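Uncharacterized protein (PDB 5HT7) binds transition metal ions such as iron(II) as a trimeric beta/gamma-crystallin of a thermophilic methane-producing archaeon. Local coordinates at residues R45-P50 and S78-S83; A22-D27 and N74-M79. One frame throughout, in Å; residues are numbered along the deposited sequence.

Contact 1: residues R45-P50 and S78-S83; sequences RLYREP and SMKRIS
Arg-45 and Lys-80 form an antiparallel hydrogen-bonded pair. Arg-45 N donates to Lys-80 O at 2.9 Å, and Lys-80 N returns a bond to Arg-45 O. One step on, Leu-46 faces Met-79 as a non-hydrogen-bonded pair. Tyr-47 and Ser-78 are the next hydrogen-bonded pair. Tyr-47 N reaches Ser-78 O at 2.9 Å, but the return bond from Ser-78 N to Tyr-47 O is weak at 3.4 Å.

One side chain also bonds to the backbone. Ser-78 OG donates to Glu-49 O at 2.8 Å, in the carbonyl plane. OG sits between the backbone N and the carbonyl carbon, chi1 59°, which turns it toward the corner after Tyr-47. OG also accepts from Phe-52 N, so it ties down the chain on both sides of Pro-50.

Side-chain packing differs on the two faces. On one, Leu-46 and Met-79 lie side by side, with Leu-46 CD1 3.8 Å from Met-79 CE. On the other, the Tyr-47 ring turns its edge to Ser-78 O and Met-79 CA. Ile-82 CG2 sits over one face of the Arg-45 guanidinium, 3.8 Å above its plane and toward the rim. The two side chains cross at about a right angle. Arg-45 NE forms a salt bridge with Glu-59. A leucine in place of Arg-45 would probably leave Glu-59 without this charge partner and Ile-82 without its flat cover.

Strands 44-47 and 78-81 are the central pair of one four-stranded antiparallel sheet of the Greek-key beta/gamma-crystallin fold. Strand 20-21 flanks 78-81, and strand 58-60 flanks 44-47.

Contact 2: residues A22-D27 and N74-M79; sequences ADVGAD and NVIGSM
Val-24 meets Gly-77 through its backbone and Ile-76 through its side chain. Val-24 N donates to Gly-77 O at 3.0 Å. The donor stands above the carbonyl plane, 49° out of it, and the N-H...O angle is 150°. Asp-23 CA adds a CA-H...O contact to Gly-77 O at 3.4 Å. The Val-24 side chain lies against the Ile-76 peptide, with Val-24 CB 3.3 Å from Ile-76 O. Val-24 CG1 lies anti to the backbone N, chi1 170°, which leaves Val-24 CG2 to meet Ile-76 CG2 at 4.2 Å. A more distant neighbour of Val-24 CG2 is Met-79 CG. Next to this, Ser-78 CB packs on Ala-22 O at 3.6 Å.

A classic beta bulge opens strand 78-81: two residues, Gly-77 and Ser-78, stand opposite the single Tyr-47. The loop that follows strand 20-21 in this beta/gamma-crystallin fold packs against the bulge.

A water forms the next shell. It donates to Gly-77 O at 2.8 Å and to Asp-23 OD1 at 2.6 Å, and it accepts from Gly-25 N. Gly-77 O thus takes two hydrogen bonds, one from Val-24 N and one from the water.

Further out, residues 24-26 form a short 3-10 turn. Ala-26 N bonds to Asp-23 O, and Asp-27 N bonds to Val-24 O. Asp-21 OD1 accepts from Asp-23 N just before the turn. At its far end Asp-27 OD2 makes a salt bridge with Lys-15. Asp-27 OD1 accepts from Ala-29 N and from Gly-12 N of the second subunit.

Overall arrangement
The centres of contacts 1 and 2 lie about 8 Å apart in one beta/gamma-crystallin domain. Along the chain, 22-27 comes first and 45-50 second, and both meet the C-terminal segment. Both contacts use strand 78-81 and share Ser-78 and Met-79. Contact 1 joins that strand to its sheet neighbour 44-47. Contact 2 sets the loop after strand 20-21 against the residues leading into it. The two also touch directly: Leu-46 CD2 packs on Ile-76 CD1 at 3.5 Å. The last strand and its lead-in are thus packed against at least these two earlier parts of the chain. The iron ligand His-16 is about 10 Å from Met-79, side chain to side chain.

Contact 1: residues R45-P50 and S78-S83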
ATOM      1  N   ARG A  45      18.035   7.659  -1.319  1.00 30.20           N
ATOM      2  CA  ARG A  45      18.821   7.895  -2.517  1.00 30.84           C
ATOM      3  C   ARG A  45      18.242   7.052  -3.655  1.00 30.79           C
ATOM      4  O   ARG A  45      17.932   5.869  -3.470  1.00 29.41           O
ATOM      5  CB  ARG A  45      20.298   7.554  -2.268  1.00 34.72           C
ATOM      6  CG  ARG A  45      21.236   7.893  -3.413  1.00 33.72           C
ATOM      7  CD  ARG A  45      22.704   7.679  -3.001  1.00 37.71           C
ATOM      8  NE  ARG A  45      23.038   8.444  -1.797  1.00 39.55           N
ATOM      9  CZ  ARG A  45      24.121   8.246  -1.049  1.00 44.69           C
ATOM     10  NH1 ARG A  45      25.002   7.310  -1.373  1.00 40.93           N
ATOM     11  NH2 ARG A  45      24.324   8.996   0.027  1.00 47.48           N
ATOM     12  N   LEU A  46      18.074   7.675  -4.816  1.00 28.21           N
ATOM     13  CA  LEU A  46      17.524   7.015  -6.000  1.00 26.98           C
ATOM     14  C   LEU A  46      18.618   6.830  -7.038  1.00 25.37           C
ATOM     15  O   LEU A  46      19.499   7.670  -7.157  1.00 29.69           O
ATOM     16  CB  LEU A  46      16.387   7.841  -6.597  1.00 24.71           C
ATOM     17  CG  LEU A  46      14.969   7.706  -6.037  1.00 29.04           C
ATOM     18  CD1 LEU A  46      14.939   7.871  -4.535  1.00 26.15           C
ATOM     19  CD2 LEU A  46      14.087   8.742  -6.727  1.00 27.20           C
ATOM     20  N   TYR A  47      18.542   5.749  -7.805  1.00 27.25           N
ATOM     21  CA  TYR A  47      19.583   5.417  -8.774  1.00 30.43           C
ATOM     22  C   TYR A  47      18.974   5.118 -10.140  1.00 32.05           C
ATOM     23  O   TYR A  47      17.865   4.586 -10.217  1.00 29.29           O
ATOM     24  CB  TYR A  47      20.387   4.198  -8.305  1.00 27.02           C
ATOM     25  CG  TYR A  47      20.974   4.285  -6.912  1.00 30.54           C
ATOM     26  CD1 TYR A  47      20.174   4.104  -5.778  1.00 30.30           C
ATOM     27  CD2 TYR A  47      22.341   4.500  -6.727  1.00 31.30           C
ATOM     28  CE1 TYR A  47      20.719   4.171  -4.499  1.00 29.92           C
ATOM     29  CE2 TYR A  47      22.891   4.562  -5.461  1.00 29.92           C
ATOM     30  CZ  TYR A  47      22.082   4.390  -4.356  1.00 33.63           C
ATOM     31  OH  TYR A  47      22.632   4.446  -3.103  1.00 34.08           O
ATOM     32  N   ARG A  48      19.708   5.428 -11.209  1.00 28.96           N
ATOM     33  CA  ARG A  48      19.241   5.155 -12.571  1.00 28.75           C
ATOM     34  C   ARG A  48      19.273   3.677 -12.925  1.00 30.58           C
ATOM     35  O   ARG A  48      18.434   3.201 -13.697  1.00 34.32           O
ATOM     36  CB  ARG A  48      20.083   5.922 -13.590  1.00 34.46           C
ATOM     37  CG  ARG A  48      20.038   7.418 -13.411  1.00 32.65           C
ATOM     38  CD  ARG A  48      20.981   8.116 -14.380  1.00 35.95           C
ATOM     39  NE  ARG A  48      20.878   9.555 -14.194  1.00 35.86           N
ATOM     40  CZ  ARG A  48      21.593  10.236 -13.313  1.00 38.89           C
ATOM     41  NH1 ARG A  48      22.486   9.607 -12.558  1.00 38.08           N
ATOM     42  NH2 ARG A  48      21.420  11.543 -13.191  1.00 37.06           N
ATOM     43  N   GLU A  49      20.254   2.961 -12.377  1.00 27.94           N
ATOM     44  CA  GLU A  49      20.481   1.561 -12.716  1.00 30.62           C
ATOM     45  C   GLU A  49      20.175   0.651 -11.528  1.00 29.93           C
ATOM     46  O   GLU A  49      20.132   1.110 -10.390  1.00 28.92           O
ATOM     47  CB  GLU A  49      21.934   1.360 -13.184  1.00 33.59           C
ATOM     48  CG  GLU A  49      22.251   2.063 -14.498  1.00 40.30           C
ATOM     49  CD  GLU A  49      23.689   1.879 -14.944  1.00 48.16           C
ATOM     50  OE1 GLU A  49      24.438   1.131 -14.276  1.00 49.41           O
ATOM     51  OE2 GLU A  49      24.072   2.488 -15.967  1.00 59.54           O
ATOM     52  N   PRO A  50      19.968  -0.647 -11.790  1.00 29.38           N
ATOM     53  CA  PRO A  50      19.796  -1.613 -10.699  1.00 27.39           C
ATOM     54  C   PRO A  50      21.023  -1.666  -9.795  1.00 31.57           C
ATOM     55  O   PRO A  50      22.093  -1.209 -10.205  1.00 29.24           O
ATOM     56  CB  PRO A  50      19.618  -2.945 -11.431  1.00 31.30           C
ATOM     57  CG  PRO A  50      19.138  -2.580 -12.792  1.00 31.06           C
ATOM     58  CD  PRO A  50      19.778  -1.265 -13.116  1.00 31.40           C
ATOM     59  N   SER A  78      16.930   1.500  -9.008  1.00 25.22           N
ATOM     60  CA  SER A  78      17.023   1.026  -7.632  1.00 26.78           C
ATOM     61  C   SER A  78      16.922   2.219  -6.688  1.00 25.23           C
ATOM     62  O   SER A  78      17.052   3.372  -7.115  1.00 28.32           O
ATOM     63  CB  SER A  78      18.335   0.263  -7.391  1.00 25.01           C
ATOM     64  OG  SER A  78      19.458   1.082  -7.665  1.00 25.93           O
ATOM     65  N   MET A  79      16.672   1.947  -5.412  1.00 25.76           N
ATOM     66  CA  MET A  79      16.632   3.005  -4.409  1.00 25.83           C
ATOM     67  C   MET A  79      16.822   2.409  -3.028  1.00 26.02           C
ATOM     68  O   MET A  79      16.515   1.242  -2.800  1.00 27.97           O
ATOM     69  CB  MET A  79      15.317   3.793  -4.475  1.00 28.39           C
ATOM     70  CG  MET A  79      14.067   2.938  -4.409  1.00 28.57           C
ATOM     71  SD  MET A  79      12.563   3.875  -4.793  1.00 24.92           S
ATOM     72  CE  MET A  79      12.578   5.126  -3.553  1.00 21.98           C
ATOM     73  N   LYS A  80      17.334   3.211  -2.106  1.00 23.79           N
ATOM     74  CA  LYS A  80      17.588   2.723  -0.757  1.00 27.14           C
ATOM     75  C   LYS A  80      17.591   3.861   0.252  1.00 30.17           C
ATOM     76  O   LYS A  80      17.932   5.002  -0.061  1.00 30.14           O
ATOM     77  CB  LYS A  80      18.918   1.953  -0.682  1.00 33.76           C
ATOM     78  CG  LYS A  80      20.150   2.804  -0.406  1.00 34.73           C
ATOM     79  CD  LYS A  80      21.288   1.995   0.254  1.00 41.98           C
ATOM     80  CE  LYS A  80      20.871   1.434   1.623  1.00 47.25           C
ATOM     81  NZ  LYS A  80      22.014   1.187   2.574  1.00 35.00           N
ATOM     82  N   ARG A  81      17.184   3.526   1.466  1.00 27.89           N
ATOM     83  CA  ARG A  81      17.180   4.457   2.574  1.00 29.55           C
ATOM     84  C   ARG A  81      18.611   4.627   3.056  1.00 36.10           C
ATOM     85  O   ARG A  81      19.284   3.643   3.336  1.00 34.75           O
ATOM     86  CB  ARG A  81      16.281   3.929   3.690  1.00 31.83           C
ATOM     87  CG  ARG A  81      15.950   4.935   4.758  1.00 35.91           C
ATOM     88  CD  ARG A  81      15.072   4.314   5.829  1.00 41.69           C
ATOM     89  NE  ARG A  81      15.015   5.179   7.000  1.00 47.49           N
ATOM     90  CZ  ARG A  81      14.337   4.903   8.106  1.00 48.26           C
ATOM     91  NH1 ARG A  81      13.644   3.778   8.199  1.00 51.64           N
ATOM     92  NH2 ARG A  81      14.351   5.760   9.115  1.00 51.97           N
ATOM     93  N   ILE A  82      19.089   5.862   3.143  1.00 34.48           N
ATOM     94  CA  ILE A  82      20.469   6.065   3.582  1.00 40.39           C
ATOM     95  C   ILE A  82      20.562   6.471   5.050  1.00 42.63           C
ATOM     96  O   ILE A  82      21.640   6.412   5.653  1.00 43.45           O
ATOM     97  CB  ILE A  82      21.189   7.115   2.715  1.00 40.67           C
ATOM     98  CG1 ILE A  82      20.356   8.388   2.616  1.00 40.44           C
ATOM     99  CG2 ILE A  82      21.480   6.547   1.333  1.00 39.11           C
ATOM    100  CD1 ILE A  82      20.917   9.407   1.648  1.00 45.42           C
ATOM    101  N   SER A  83      19.432   6.868   5.625  1.00 40.33           N
ATOM    102  CA  SER A  83      19.378   7.232   7.033  1.00 45.50           C
ATOM    103  C   SER A  83      17.976   7.028   7.585  1.00 45.98           C
ATOM    104  O   SER A  83      16.991   7.242   6.877  1.00 45.87           O
ATOM    105  CB  SER A  83      19.802   8.685   7.228  1.00 49.29           C
ATOM    106  OG  SER A  83      18.792   9.555   6.746  1.00 49.37           O
TER

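Contact 2: residues A22-D27 and N74-M79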
ATOM      1  N   ALA A  22      16.708  -3.223  -4.979  1.00 26.52           N
ATOM      2  CA  ALA A  22      17.893  -3.262  -5.829  1.00 28.83           C
ATOM      3  C   ALA A  22      17.541  -3.377  -7.306  1.00 28.74           C
ATOM      4  O   ALA A  22      18.418  -3.302  -8.157  1.00 26.35           O
ATOM      5  CB  ALA A  22      18.820  -4.431  -5.416  1.00 25.38           C
ATOM      6  N   ASP A  23      16.261  -3.560  -7.618  1.00 27.74           N
ATOM      7  CA  ASP A  23      15.868  -3.795  -9.004  1.00 26.03           C
ATOM      8  C   ASP A  23      14.395  -3.457  -9.206  1.00 25.34           C
ATOM      9  O   ASP A  23      13.573  -4.356  -9.347  1.00 26.75           O
ATOM     10  CB  ASP A  23      16.153  -5.252  -9.366  1.00 30.80           C
ATOM     11  CG  ASP A  23      16.313  -5.487 -10.861  1.00 31.11           C
ATOM     12  OD1 ASP A  23      16.280  -4.533 -11.658  1.00 29.35           O
ATOM     13  OD2 ASP A  23      16.491  -6.664 -11.229  1.00 34.97           O
ATOM     14  N   VAL A  24      14.070  -2.165  -9.197  1.00 24.77           N
ATOM     15  CA  VAL A  24      12.674  -1.726  -9.302  1.00 25.36           C
ATOM     16  C   VAL A  24      12.037  -2.265 -10.584  1.00 29.24           C
ATOM     17  O   VAL A  24      10.887  -2.728 -10.578  1.00 30.36           O
ATOM     18  CB  VAL A  24      12.550  -0.184  -9.270  1.00 23.68           C
ATOM     19  CG1 VAL A  24      11.125   0.243  -9.624  1.00 27.15           C
ATOM     20  CG2 VAL A  24      12.936   0.369  -7.911  1.00 26.95           C
ATOM     21  N   GLY A  25      12.812  -2.267 -11.667  1.00 27.34           N
ATOM     22  CA  GLY A  25      12.313  -2.685 -12.972  1.00 27.65           C
ATOM     23  C   GLY A  25      12.059  -4.174 -13.127  1.00 28.73           C
ATOM     24  O   GLY A  25      11.523  -4.622 -14.140  1.00 30.19           O
ATOM     25  N   ALA A  26      12.457  -4.950 -12.126  1.00 27.08           N
ATOM     26  CA  ALA A  26      12.223  -6.385 -12.136  1.00 30.73           C
ATOM     27  C   ALA A  26      10.805  -6.706 -11.653  1.00 31.32           C
ATOM     28  O   ALA A  26      10.359  -7.844 -11.745  1.00 33.10           O
ATOM     29  CB  ALA A  26      13.270  -7.101 -11.272  1.00 30.54           C
ATOM     30  N   ASP A  27      10.102  -5.693 -11.152  1.00 28.16           N
ATOM     31  CA  ASP A  27       8.733  -5.854 -10.665  1.00 29.66           C
ATOM     32  C   ASP A  27       7.743  -5.762 -11.818  1.00 30.56           C
ATOM     33  O   ASP A  27       7.385  -4.670 -12.237  1.00 30.99           O
ATOM     34  CB  ASP A  27       8.397  -4.794  -9.607  1.00 27.76           C
ATOM     35  CG  ASP A  27       7.140  -5.143  -8.804  1.00 27.21           C
ATOM     36  OD1 ASP A  27       6.364  -6.008  -9.258  1.00 24.62           O
ATOM     37  OD2 ASP A  27       6.944  -4.559  -7.717  1.00 24.17           O
ATOM     38  N   ASN A  74      13.522  10.250 -14.324  1.00 39.03           N
ATOM     39  CA  ASN A  74      12.518   9.655 -15.194  1.00 44.76           C
ATOM     40  C   ASN A  74      12.508   8.131 -15.082  1.00 43.97           C
ATOM     41  O   ASN A  74      11.509   7.483 -15.395  1.00 42.40           O
ATOM     42  CB  ASN A  74      12.741  10.098 -16.647  1.00 48.43           C
ATOM     43  CG  ASN A  74      12.231  11.517 -16.913  1.00 49.86           C
ATOM     44  OD1 ASN A  74      11.031  11.747 -17.055  1.00 51.90           O
ATOM     45  ND2 ASN A  74      13.153  12.478 -16.955  1.00 54.70           N
ATOM     46  N   VAL A  75      13.618   7.564 -14.620  1.00 38.71           N
ATOM     47  CA  VAL A  75      13.694   6.128 -14.399  1.00 35.99           C
ATOM     48  C   VAL A  75      14.375   5.834 -13.063  1.00 35.49           C
ATOM     49  O   VAL A  75      15.322   6.513 -12.678  1.00 33.79           O
ATOM     50  CB  VAL A  75      14.442   5.418 -15.547  1.00 45.40           C
ATOM     51  CG1 VAL A  75      15.832   6.004 -15.729  1.00 46.25           C
ATOM     52  CG2 VAL A  75      14.512   3.915 -15.298  1.00 39.40           C
ATOM     53  N   ILE A  76      13.867   4.841 -12.342  1.00 32.27           N
ATOM     54  CA  ILE A  76      14.474   4.445 -11.075  1.00 25.95           C
ATOM     55  C   ILE A  76      14.847   2.974 -11.147  1.00 30.50           C
ATOM     56  O   ILE A  76      13.985   2.093 -11.092  1.00 26.00           O
ATOM     57  CB  ILE A  76      13.525   4.699  -9.876  1.00 27.54           C
ATOM     58  CG1 ILE A  76      13.115   6.177  -9.830  1.00 26.42           C
ATOM     59  CG2 ILE A  76      14.186   4.276  -8.567  1.00 27.04           C
ATOM     60  CD1 ILE A  76      12.157   6.520  -8.686  1.00 29.11           C
ATOM     61  N   GLY A  77      16.137   2.696 -11.294  1.00 26.57           N
ATOM     62  CA  GLY A  77      16.566   1.319 -11.387  1.00 24.85           C
ATOM     63  C   GLY A  77      16.659   0.681 -10.016  1.00 24.49           C
ATOM     64  O   GLY A  77      16.519  -0.533  -9.879  1.00 26.83           O
ATOM     65  N   SER A  78      16.930   1.500  -9.008  1.00 25.22           N
ATOM     66  CA  SER A  78      17.023   1.026  -7.632  1.00 26.78           C
ATOM     67  C   SER A  78      16.922   2.219  -6.688  1.00 25.23           C
ATOM     68  O   SER A  78      17.052   3.372  -7.115  1.00 28.32           O
ATOM     69  CB  SER A  78      18.335   0.263  -7.391  1.00 25.01           C
ATOM     70  OG  SER A  78      19.458   1.082  -7.665  1.00 25.93           O
ATOM     71  N   MET A  79      16.672   1.947  -5.412  1.00 25.76           N
ATOM     72  CA  MET A  79      16.632   3.005  -4.409  1.00 25.83           C
ATOM     73  C   MET A  79      16.822   2.409  -3.028  1.00 26.02           C
ATOM     74  O   MET A  79      16.515   1.242  -2.800  1.00 27.97           O
ATOM     75  CB  MET A  79      15.317   3.793  -4.475  1.00 28.39           C
ATOM     76  CG  MET A  79      14.067   2.938  -4.409  1.00 28.57           C
ATOM     77  SD  MET A  79      12.563   3.875  -4.793  1.00 24.92           S
ATOM     78  CE  MET A  79      12.578   5.126  -3.553  1.00 21.98           C
TER
HETATM   79  O   HOH W   1      15.524  -2.064 -12.044  1.00 28.99           O